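Local coordinates for protein HTH-type transcriptional regulator AscG (Escherichia coli, PDB 3BRQ) that represses transcription of the cryptic asc operon as a sequence-specific DNA-binding regulator of the LacI family, at residues G23-N28 against D79-Y84; E65-I70 against R86-D91; P103-N108 against H117-D122. One frame throughout, in Å; residues are numbered along the deposited sequence.

Contact 1. Residues G23-N28 against D79-Y84. With SO4 (sulfate ion), chain F.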
loop_
_atom_site.group_PDB
_atom_site.type_symbol
_atom_site.label_atom_id
_atom_site.label_comp_id
_atom_site.label_asym_id
_atom_site.label_seq_id
_atom_site.Cartn_x
_atom_site.Cartn_y
_atom_site.Cartn_z
ATOM N N GLY B 23 14.623 -8.988 -13.250
ATOM C CA GLY B 23 13.497 -8.218 -13.763
ATOM C C GLY B 23 12.188 -8.618 -13.126
ATOM O O GLY B 23 11.855 -9.834 -13.026
ATOM N N LEU B 24 11.398 -7.623 -12.731
ATOM C CA LEU B 24 10.066 -7.872 -12.172
ATOM C C LEU B 24 9.011 -7.233 -13.068
ATOM O O LEU B 24 9.175 -6.077 -13.477
ATOM C CB LEU B 24 9.943 -7.256 -10.776
ATOM C CG LEU B 24 10.512 -8.021 -9.581
ATOM C CD1 LEU B 24 11.655 -8.975 -9.921
ATOM C CD2 LEU B 24 10.912 -7.035 -8.460
ATOM N N VAL B 25 7.930 -7.972 -13.369
ATOM C CA VAL B 25 6.814 -7.403 -14.174
ATOM C C VAL B 25 5.568 -7.517 -13.267
ATOM O O VAL B 25 5.250 -8.613 -12.815
ATOM C CB VAL B 25 6.524 -8.205 -15.499
ATOM C CG1 VAL B 25 5.264 -7.630 -16.200
ATOM C CG2 VAL B 25 7.650 -8.052 -16.450
ATOM N N VAL B 26 4.888 -6.412 -12.994
ATOM C CA VAL B 26 3.734 -6.377 -12.097
ATOM C C VAL B 26 2.684 -5.445 -12.716
ATOM O O VAL B 26 3.002 -4.360 -13.207
ATOM C CB VAL B 26 4.081 -5.909 -10.688
ATOM C CG1 VAL B 26 2.848 -5.837 -9.796
ATOM C CG2 VAL B 26 5.138 -6.833 -10.061
ATOM N N THR B 27 1.446 -5.961 -12.793
ATOM C CA THR B 27 0.305 -5.225 -13.348
ATOM C C THR B 27 -0.037 -3.991 -12.485
ATOM O O THR B 27 0.046 -4.016 -11.244
ATOM C CB THR B 27 -0.919 -6.202 -13.549
ATOM O OG1 THR B 27 -0.465 -7.356 -14.300
ATOM C CG2 THR B 27 -1.988 -5.583 -14.409
ATOM N N ASN B 28 -0.469 -2.924 -13.141
ATOM C CA ASN B 28 -0.858 -1.678 -12.488
ATOM C C ASN B 28 -2.315 -1.761 -11.977
ATOM O O ASN B 28 -3.234 -1.128 -12.502
ATOM C CB ASN B 28 -0.675 -0.518 -13.479
ATOM C CG ASN B 28 -0.972 0.845 -12.859
ATOM O OD1 ASN B 28 -0.515 1.145 -11.791
ATOM N ND2 ASN B 28 -1.769 1.648 -13.539
ATOM N N ASP B 79 18.618 -10.868 -16.695
ATOM C CA ASP B 79 19.109 -12.256 -16.720
ATOM C C ASP B 79 18.051 -13.281 -16.270
ATOM O O ASP B 79 18.096 -14.423 -16.680
ATOM C CB ASP B 79 20.365 -12.339 -15.856
ATOM C CG ASP B 79 21.436 -11.325 -16.298
ATOM O OD1 ASP B 79 22.149 -11.648 -17.254
ATOM O OD2 ASP B 79 21.516 -10.196 -15.752
ATOM N N ALA B 80 17.097 -12.840 -15.438
ATOM C CA ALA B 80 15.962 -13.640 -14.980
ATOM C C ALA B 80 14.734 -12.747 -14.812
ATOM O O ALA B 80 14.865 -11.546 -14.473
ATOM C CB ALA B 80 16.281 -14.270 -13.642
ATOM N N ILE B 81 13.540 -13.335 -14.978
ATOM C CA ILE B 81 12.303 -12.544 -14.817
ATOM C C ILE B 81 11.358 -13.168 -13.777
ATOM O O ILE B 81 11.158 -14.392 -13.754
ATOM C CB ILE B 81 11.585 -12.396 -16.184
ATOM C CG1 ILE B 81 12.550 -11.838 -17.243
ATOM C CG2 ILE B 81 10.281 -11.500 -16.093
ATOM C CD1 ILE B 81 12.719 -10.320 -17.071
HETATM N N MSE B 82 10.781 -12.345 -12.913
HETATM C CA MSE B 82 9.625 -12.784 -12.102
HETATM C C MSE B 82 8.411 -12.085 -12.676
HETATM O O MSE B 82 8.354 -10.863 -12.651
HETATM C CB MSE B 82 9.755 -12.388 -10.628
HETATM C CG MSE B 82 8.503 -12.870 -9.772
HETATM SE SE MSE B 82 8.168 -11.796 -8.209
HETATM C CE MSE B 82 7.390 -10.230 -9.161
ATOM N N ILE B 83 7.430 -12.848 -13.189
ATOM C CA ILE B 83 6.190 -12.204 -13.666
ATOM C C ILE B 83 5.083 -12.366 -12.600
ATOM O O ILE B 83 4.845 -13.455 -12.123
ATOM C CB ILE B 83 5.787 -12.685 -15.092
ATOM C CG1 ILE B 83 4.369 -12.253 -15.494
ATOM C CG2 ILE B 83 5.817 -14.186 -15.211
ATOM C CD1 ILE B 83 4.291 -10.756 -15.886
ATOM N N TYR B 84 4.473 -11.259 -12.166
ATOM C CA TYR B 84 3.236 -11.357 -11.391
ATOM C C TYR B 84 2.017 -10.824 -12.216
ATOM O O TYR B 84 1.732 -9.645 -12.205
ATOM C CB TYR B 84 3.449 -10.678 -10.040
ATOM C CG TYR B 84 2.236 -10.540 -9.142
ATOM C CD1 TYR B 84 1.053 -11.262 -9.374
ATOM C CD2 TYR B 84 2.280 -9.652 -8.056
ATOM C CE1 TYR B 84 -0.066 -11.087 -8.567
ATOM C CE2 TYR B 84 1.193 -9.503 -7.220
ATOM C CZ TYR B 84 0.034 -10.245 -7.478
ATOM O OH TYR B 84 -1.029 -10.056 -6.637
HETATM S S SO4 F . -4.513 -10.405 -8.471
HETATM O O1 SO4 F . -4.892 -11.775 -8.356
HETATM O O2 SO4 F . -4.047 -10.147 -9.859
HETATM O O3 SO4 F . -5.550 -9.536 -7.979
HETATM O O4 SO4 F . -3.460 -10.191 -7.484
HETATM O O HOH W 1 0.273 -7.999 -10.895
HETATM O O HOH W 2 2.512 -8.133 -14.615
#

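Contact 2. Residues E65-I70 against R86-D91. With SO4 (sulfate ion), chain F.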
loop_
_atom_site.group_PDB
_atom_site.type_symbol
_atom_site.label_atom_id
_atom_site.label_comp_id
_atom_site.label_asym_id
_atom_site.label_seq_id
_atom_site.Cartn_x
_atom_site.Cartn_y
_atom_site.Cartn_z
ATOM N N GLU B 65 -0.042 -6.325 -22.702
ATOM C CA GLU B 65 0.986 -5.448 -22.147
ATOM C C GLU B 65 1.893 -6.176 -21.106
ATOM O O GLU B 65 3.067 -5.834 -20.954
ATOM C CB GLU B 65 0.329 -4.237 -21.506
ATOM C CG GLU B 65 -0.063 -3.111 -22.500
ATOM C CD GLU B 65 -1.158 -2.174 -21.986
ATOM O OE1 GLU B 65 -2.050 -2.546 -21.179
ATOM O OE2 GLU B 65 -1.151 -1.037 -22.434
ATOM N N GLU B 66 1.339 -7.164 -20.384
ATOM C CA GLU B 66 2.154 -7.979 -19.491
ATOM C C GLU B 66 3.207 -8.719 -20.283
ATOM O O GLU B 66 4.360 -8.698 -19.903
ATOM C CB GLU B 66 1.296 -8.939 -18.659
ATOM C CG GLU B 66 0.392 -8.238 -17.619
ATOM C CD GLU B 66 -0.668 -9.172 -17.033
ATOM O OE1 GLU B 66 -0.917 -10.267 -17.634
ATOM O OE2 GLU B 66 -1.286 -8.823 -15.996
ATOM N N ARG B 67 2.805 -9.334 -21.401
ATOM C CA ARG B 67 3.735 -9.954 -22.323
ATOM C C ARG B 67 4.813 -8.986 -22.900
ATOM O O ARG B 67 6.013 -9.310 -22.901
ATOM C CB ARG B 67 2.919 -10.599 -23.426
ATOM C CG ARG B 67 3.682 -11.281 -24.501
ATOM C CD ARG B 67 2.750 -11.429 -25.718
ATOM N NE ARG B 67 1.929 -12.603 -25.550
ATOM C CZ ARG B 67 0.610 -12.647 -25.360
ATOM N NH1 ARG B 67 -0.152 -11.556 -25.328
ATOM N NH2 ARG B 67 0.044 -13.842 -25.215
ATOM N N GLN B 68 4.390 -7.793 -23.329
ATOM C CA GLN B 68 5.330 -6.829 -23.864
ATOM C C GLN B 68 6.332 -6.373 -22.803
ATOM O O GLN B 68 7.476 -6.068 -23.123
ATOM C CB GLN B 68 4.619 -5.581 -24.411
ATOM C CG GLN B 68 3.877 -5.860 -25.714
ATOM C CD GLN B 68 2.984 -4.689 -26.114
ATOM O OE1 GLN B 68 3.019 -3.611 -25.470
ATOM N NE2 GLN B 68 2.168 -4.888 -27.174
ATOM N N ALA B 69 5.896 -6.294 -21.559
ATOM C CA ALA B 69 6.790 -5.832 -20.439
ATOM C C ALA B 69 7.875 -6.890 -20.146
ATOM O O ALA B 69 9.026 -6.568 -19.839
ATOM C CB ALA B 69 5.950 -5.590 -19.187
ATOM N N ILE B 70 7.509 -8.178 -20.314
ATOM C CA ILE B 70 8.460 -9.260 -20.171
ATOM C C ILE B 70 9.548 -9.119 -21.244
ATOM O O ILE B 70 10.719 -9.043 -20.919
ATOM C CB ILE B 70 7.763 -10.689 -20.209
ATOM C CG1 ILE B 70 6.951 -10.919 -18.913
ATOM C CG2 ILE B 70 8.837 -11.843 -20.459
ATOM C CD1 ILE B 70 5.834 -11.999 -19.031
ATOM N N ARG B 86 -1.911 -10.362 -13.741
ATOM C CA ARG B 86 -3.333 -10.494 -13.506
ATOM C C ARG B 86 -3.926 -11.149 -14.742
ATOM O O ARG B 86 -4.722 -12.087 -14.600
ATOM C CB ARG B 86 -4.047 -9.134 -13.278
ATOM C CG ARG B 86 -5.576 -9.317 -13.131
ATOM C CD ARG B 86 -6.302 -8.196 -12.476
ATOM N NE ARG B 86 -6.011 -8.062 -11.031
ATOM C CZ ARG B 86 -6.524 -7.080 -10.321
ATOM N NH1 ARG B 86 -7.344 -6.248 -10.961
ATOM N NH2 ARG B 86 -6.257 -6.929 -9.002
ATOM N N PHE B 87 -3.551 -10.682 -15.944
ATOM C CA PHE B 87 -4.323 -11.017 -17.165
ATOM C C PHE B 87 -3.869 -12.238 -17.989
ATOM O O PHE B 87 -4.720 -12.918 -18.598
ATOM C CB PHE B 87 -4.504 -9.775 -18.063
ATOM C CG PHE B 87 -5.225 -8.642 -17.375
ATOM C CD1 PHE B 87 -6.641 -8.624 -17.318
ATOM C CD2 PHE B 87 -4.509 -7.650 -16.715
ATOM C CE1 PHE B 87 -7.312 -7.607 -16.662
ATOM C CE2 PHE B 87 -5.175 -6.611 -16.037
ATOM C CZ PHE B 87 -6.545 -6.572 -15.992
ATOM N N LEU B 88 -2.564 -12.498 -18.085
ATOM C CA LEU B 88 -2.095 -13.614 -18.919
ATOM C C LEU B 88 -2.708 -14.930 -18.459
ATOM O O LEU B 88 -2.789 -15.156 -17.272
ATOM C CB LEU B 88 -0.583 -13.726 -18.930
ATOM C CG LEU B 88 0.199 -12.674 -19.741
ATOM C CD1 LEU B 88 1.644 -12.548 -19.203
ATOM C CD2 LEU B 88 0.224 -13.039 -21.219
ATOM N N SER B 89 -3.161 -15.764 -19.391
ATOM C CA SER B 89 -3.673 -17.086 -19.027
ATOM C C SER B 89 -2.482 -17.952 -18.660
ATOM O O SER B 89 -1.353 -17.709 -19.084
ATOM C CB SER B 89 -4.399 -17.714 -20.194
ATOM O OG SER B 89 -3.466 -18.017 -21.186
ATOM N N VAL B 90 -2.715 -18.959 -17.836
ATOM C CA VAL B 90 -1.706 -20.026 -17.581
ATOM C C VAL B 90 -0.933 -20.512 -18.832
ATOM O O VAL B 90 0.318 -20.532 -18.857
ATOM C CB VAL B 90 -2.377 -21.170 -16.749
ATOM C CG1 VAL B 90 -1.781 -22.549 -17.004
ATOM C CG2 VAL B 90 -2.294 -20.788 -15.271
ATOM N N ASP B 91 -1.685 -20.882 -19.869
ATOM C CA ASP B 91 -1.107 -21.330 -21.106
ATOM C C ASP B 91 -0.255 -20.270 -21.755
ATOM O O ASP B 91 0.777 -20.599 -22.293
ATOM C CB ASP B 91 -2.191 -21.774 -22.091
ATOM C CG ASP B 91 -2.910 -23.015 -21.616
ATOM O OD1 ASP B 91 -2.274 -23.824 -20.911
ATOM O OD2 ASP B 91 -4.101 -23.193 -21.956
HETATM S S SO4 F . -4.513 -10.405 -8.471
HETATM O O1 SO4 F . -4.892 -11.775 -8.356
HETATM O O2 SO4 F . -4.047 -10.147 -9.859
HETATM O O3 SO4 F . -5.550 -9.536 -7.979
HETATM O O4 SO4 F . -3.460 -10.191 -7.484
#

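Contact 3. Residues P103-N108 against H117-D122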
loop_
_atom_site.group_PDB
_atom_site.type_symbol
_atom_site.label_atom_id
_atom_site.label_comp_id
_atom_site.label_asym_id
_atom_site.label_seq_id
_atom_site.Cartn_x
_atom_site.Cartn_y
_atom_site.Cartn_z
ATOM N N PRO B 103 15.868 -17.691 -17.204
ATOM C CA PRO B 103 14.990 -18.177 -16.164
ATOM C C PRO B 103 13.807 -17.210 -15.974
ATOM O O PRO B 103 14.030 -16.035 -15.659
ATOM C CB PRO B 103 15.887 -18.137 -14.921
ATOM C CG PRO B 103 17.252 -18.210 -15.473
ATOM C CD PRO B 103 17.185 -17.336 -16.653
ATOM N N ILE B 104 12.591 -17.699 -16.198
ATOM C CA ILE B 104 11.350 -16.910 -15.986
ATOM C C ILE B 104 10.467 -17.641 -14.993
ATOM O O ILE B 104 10.180 -18.837 -15.167
ATOM C CB ILE B 104 10.546 -16.630 -17.288
ATOM C CG1 ILE B 104 11.421 -15.884 -18.285
ATOM C CG2 ILE B 104 9.230 -15.801 -16.979
ATOM C CD1 ILE B 104 10.838 -15.793 -19.668
HETATM N N MSE B 105 10.070 -16.960 -13.926
HETATM C CA MSE B 105 9.175 -17.589 -12.971
HETATM C C MSE B 105 7.926 -16.752 -12.743
HETATM O O MSE B 105 7.993 -15.524 -12.873
HETATM C CB MSE B 105 9.926 -17.853 -11.657
HETATM C CG MSE B 105 10.862 -19.098 -11.827
HETATM SE SE MSE B 105 11.712 -19.661 -10.206
HETATM C CE MSE B 105 10.265 -20.431 -9.223
ATOM N N VAL B 106 6.830 -17.407 -12.342
ATOM C CA VAL B 106 5.524 -16.763 -12.171
ATOM C C VAL B 106 5.121 -16.830 -10.699
ATOM O O VAL B 106 5.304 -17.844 -10.045
ATOM C CB VAL B 106 4.412 -17.400 -13.112
ATOM C CG1 VAL B 106 4.178 -18.822 -12.748
ATOM C CG2 VAL B 106 3.074 -16.634 -13.022
ATOM N N LEU B 107 4.659 -15.695 -10.176
ATOM C CA LEU B 107 4.093 -15.547 -8.842
ATOM C C LEU B 107 2.551 -15.483 -8.913
ATOM O O LEU B 107 1.981 -14.717 -9.718
ATOM C CB LEU B 107 4.623 -14.221 -8.234
ATOM C CG LEU B 107 4.219 -13.905 -6.779
ATOM C CD1 LEU B 107 4.944 -14.895 -5.805
ATOM C CD2 LEU B 107 4.607 -12.463 -6.428
ATOM N N ASN B 108 1.876 -16.230 -8.025
ATOM C CA ASN B 108 0.418 -16.100 -7.810
ATOM C C ASN B 108 -0.423 -16.868 -8.832
ATOM O O ASN B 108 -1.651 -16.692 -8.873
ATOM C CB ASN B 108 -0.055 -14.624 -7.729
ATOM C CG ASN B 108 -1.409 -14.460 -6.963
ATOM O OD1 ASN B 108 -2.302 -13.709 -7.386
ATOM N ND2 ASN B 108 -1.557 -15.157 -5.859
ATOM N N HIS B 117 8.301 -23.653 -12.249
ATOM C CA HIS B 117 8.494 -22.206 -12.435
ATOM C C HIS B 117 7.428 -21.374 -11.708
ATOM O O HIS B 117 7.443 -20.158 -11.842
ATOM C CB HIS B 117 8.468 -21.829 -13.933
ATOM C CG HIS B 117 9.579 -22.436 -14.754
ATOM N ND1 HIS B 117 9.902 -23.785 -14.721
ATOM C CD2 HIS B 117 10.431 -21.872 -15.643
ATOM C CE1 HIS B 117 10.915 -24.015 -15.542
ATOM N NE2 HIS B 117 11.235 -22.877 -16.133
ATOM N N SER B 118 6.521 -21.987 -10.943
ATOM C CA SER B 118 5.578 -21.168 -10.143
ATOM C C SER B 118 5.713 -21.175 -8.640
ATOM O O SER B 118 6.100 -22.184 -8.019
ATOM C CB SER B 118 4.122 -21.336 -10.525
ATOM O OG SER B 118 3.802 -22.664 -10.789
ATOM N N VAL B 119 5.489 -19.996 -8.070
ATOM C CA VAL B 119 5.336 -19.887 -6.643
ATOM C C VAL B 119 3.900 -19.395 -6.414
ATOM O O VAL B 119 3.532 -18.270 -6.793
ATOM C CB VAL B 119 6.427 -18.989 -5.995
ATOM C CG1 VAL B 119 6.151 -18.803 -4.532
ATOM C CG2 VAL B 119 7.803 -19.649 -6.141
ATOM N N TRP B 120 3.106 -20.228 -5.760
ATOM C CA TRP B 120 1.711 -19.940 -5.650
ATOM C C TRP B 120 1.099 -20.295 -4.287
ATOM O O TRP B 120 1.613 -21.136 -3.550
ATOM C CB TRP B 120 1.005 -20.596 -6.836
ATOM C CG TRP B 120 0.242 -21.805 -6.540
ATOM C CD1 TRP B 120 0.714 -23.000 -6.088
ATOM C CD2 TRP B 120 -1.162 -21.949 -6.682
ATOM N NE1 TRP B 120 -0.323 -23.888 -5.925
ATOM C CE2 TRP B 120 -1.489 -23.267 -6.284
ATOM C CE3 TRP B 120 -2.181 -21.092 -7.125
ATOM C CZ2 TRP B 120 -2.804 -23.758 -6.306
ATOM C CZ3 TRP B 120 -3.481 -21.577 -7.161
ATOM C CH2 TRP B 120 -3.783 -22.892 -6.751
ATOM N N CYS B 121 0.017 -19.602 -3.959
ATOM C CA CYS B 121 -0.701 -19.782 -2.708
ATOM C C CYS B 121 -2.076 -20.223 -3.131
ATOM O O CYS B 121 -2.632 -19.704 -4.097
ATOM C CB CYS B 121 -0.779 -18.467 -1.930
ATOM S SG CYS B 121 -1.789 -18.622 -0.443
ATOM N N ASP B 122 -2.604 -21.226 -2.467
ATOM C CA ASP B 122 -3.898 -21.770 -2.868
ATOM C C ASP B 122 -4.964 -20.884 -2.229
ATOM O O ASP B 122 -5.452 -21.201 -1.179
ATOM C CB ASP B 122 -4.053 -23.228 -2.403
ATOM C CG ASP B 122 -5.240 -23.905 -3.043
ATOM O OD1 ASP B 122 -6.205 -23.217 -3.452
ATOM O OD2 ASP B 122 -5.212 -25.150 -3.141
#

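Contact 1. Residues G23-N28 against D79-Y84
Val25 and Ile83 lie side by side and point the same way from neighbouring parallel strands, and their meeting is unusually tight: Ile83 CD1 comes within 3.3 Å of Val25 CG1. Ile83 extends with CG1 anti to the backbone N (chi1 168°), then bends to bring CD1 across to the valine. On this face Ile81 CD1 reaches over the bare backbone of its partner, 4.0 Å from Gly23 CA. Helix 63-75 covers Val25 here through Ala69 and Ile70.

The other face carries Leu24, Val26, Met82 and Tyr84. Met82, a selenomethionine, folds at its last torsion (chi3 75°), which turns CE toward strand 21-27 to lie 3.8 Å from Leu24 CG and 4.2 Å from Val26 CG2. Leu24 and Met82 thus meet at a slant. Helices 36-49 and 255-270 pack on this face.

Four straight backbone bonds alternate between the strands, from Gly23 N to Ala80 O at one end to Tyr84 N and Val25 O at the other. Beyond them the strands part, and a water bridges instead, taking the N-H of Thr27, its oxygen donating a hydrogen bond to Tyr84 O at 2.6 Å while sitting over the centre of the tyrosine ring. The phenol OH donates to sulfate O4 at 2.6 Å and also bonds Ile34 N. The anion, probably from the crystallisation liquor, is held too by Gly33, Ser151 and Thr153 and sits between residues of both lobes, consistent with the effector cleft of LacI-family repressors. The pair forms the middle of the five-stranded parallel sheet, order 2-1-3-4-5, of a periplasmic binding protein-like lobe.

Contact 2. Residues E65-I70 against R86-D91
At the C-terminal ends of the parallel strands, in the loop that leaves strand 80-84 for helix 90-98, the buried carboxylate of Glu66 gathers the N-H groups of three successive residues, Arg86, Phe87 and Leu88. OE2 takes two of them. Phe87 N approaches Glu66 OE2 on its syn lone pair at 2.9 Å and almost straight (173°), whereas Arg86 N reaches the same oxygen from 34° out of the carboxylate plane, at 2.8 Å. The other oxygen, Glu66 OE1, is met nearly end-on by Leu88 N at 2.8 Å, with a weak second bond from Phe87 N. With N-H groups on both oxygens the carboxylate can hardly rotate, and Thr27 OG1 adds a further bond to OE2.

This is how the α/β lobe joins helix 63-75, which precedes the strand, to the loop that follows it: the extended glutamate spans the gap. The Phe87 ring presents its edge to the carboxylate, with CD2 3.5 Å from Glu66 OE2. Leu88 lies along the glutamate stem, CD1 at 3.7 Å from Glu66 CB, and its other branch, CD2, rests over one face of the Arg67 guanidinium, toward the rim. Glu92 pairs with that arginine in a salt bridge. Arg86 sends its side chain away from the helix, bent at chi3; its NE donates to sulfate O2, straight at 174°, and its NH2 to sulfate O3 at 2.9 Å.

Contact 3. Residues P103-N108 against H117-D122
Val106 and Ser118 make a very tight side-chain meeting between these parallel strands, with Val106 CG1 only 3.4 Å from Ser118 CB. The valine puts CG1 between its backbone N and carbonyl carbon (chi1 64°), and that branch is the one pressed against the serine. Ser118 OG is engaged beyond the pair, by Ser115 O and Leu111 N. His117 belongs to the tight part too: it turns the edge of its ring to strand 104-107, CD2 lying 3.1 Å from Ile104 O, a buried carbonyl oxygen that finds no hydrogen-bond partner in the model. Phe275 stacks on this partly exposed imidazole.

Strand 118-119 is the outermost of the five parallel strands of its lobe within the chain, and a short one, hydrogen-bonded to strand 104-107. Three backbone bonds of 2.9 Å, Val106 N to His117 O, Val119 N to Val106 O and Asn108 N to Val119 O, hold the two together.

On the opposite face the packing is easier: the bent chain of Met105, a selenomethionine, carries CE to 4.0 Å from Val119 CG2, and Leu107 CD1 stands 4.3 Å from Val119 CG1. Helix 255-270 packs against this apolar group. Looser still is the far end, where the partly exposed Trp120 swings its indole away from strand 104-107. Beside it ND2 of the buried Asn108 bonds His123 NE2, and the asparagine side chain lies near a bound sulfate.

All three contacts belong to one lobe, and strand 80-84 ties them together: it is a partner in contact 1, borders strand 104-107 of contact 3 through backbone bonds, and leads directly into the loop of contact 2. Contact 1 lies in the middle of the sheet, with helices on both faces and an apolar, fully buried interior. Contact 3 has the same parallel pairing but at the sheet's edge, where partly exposed aromatic residues enter. Contact 2 pairs no strands; it is mostly buried, with partly exposed Arg67 and Phe87 at its margin, and polar where the others are apolar. Thr27 and Glu66 join contacts 1 and 2, and the two contacts reach the same sulfate through Tyr84 and Arg86.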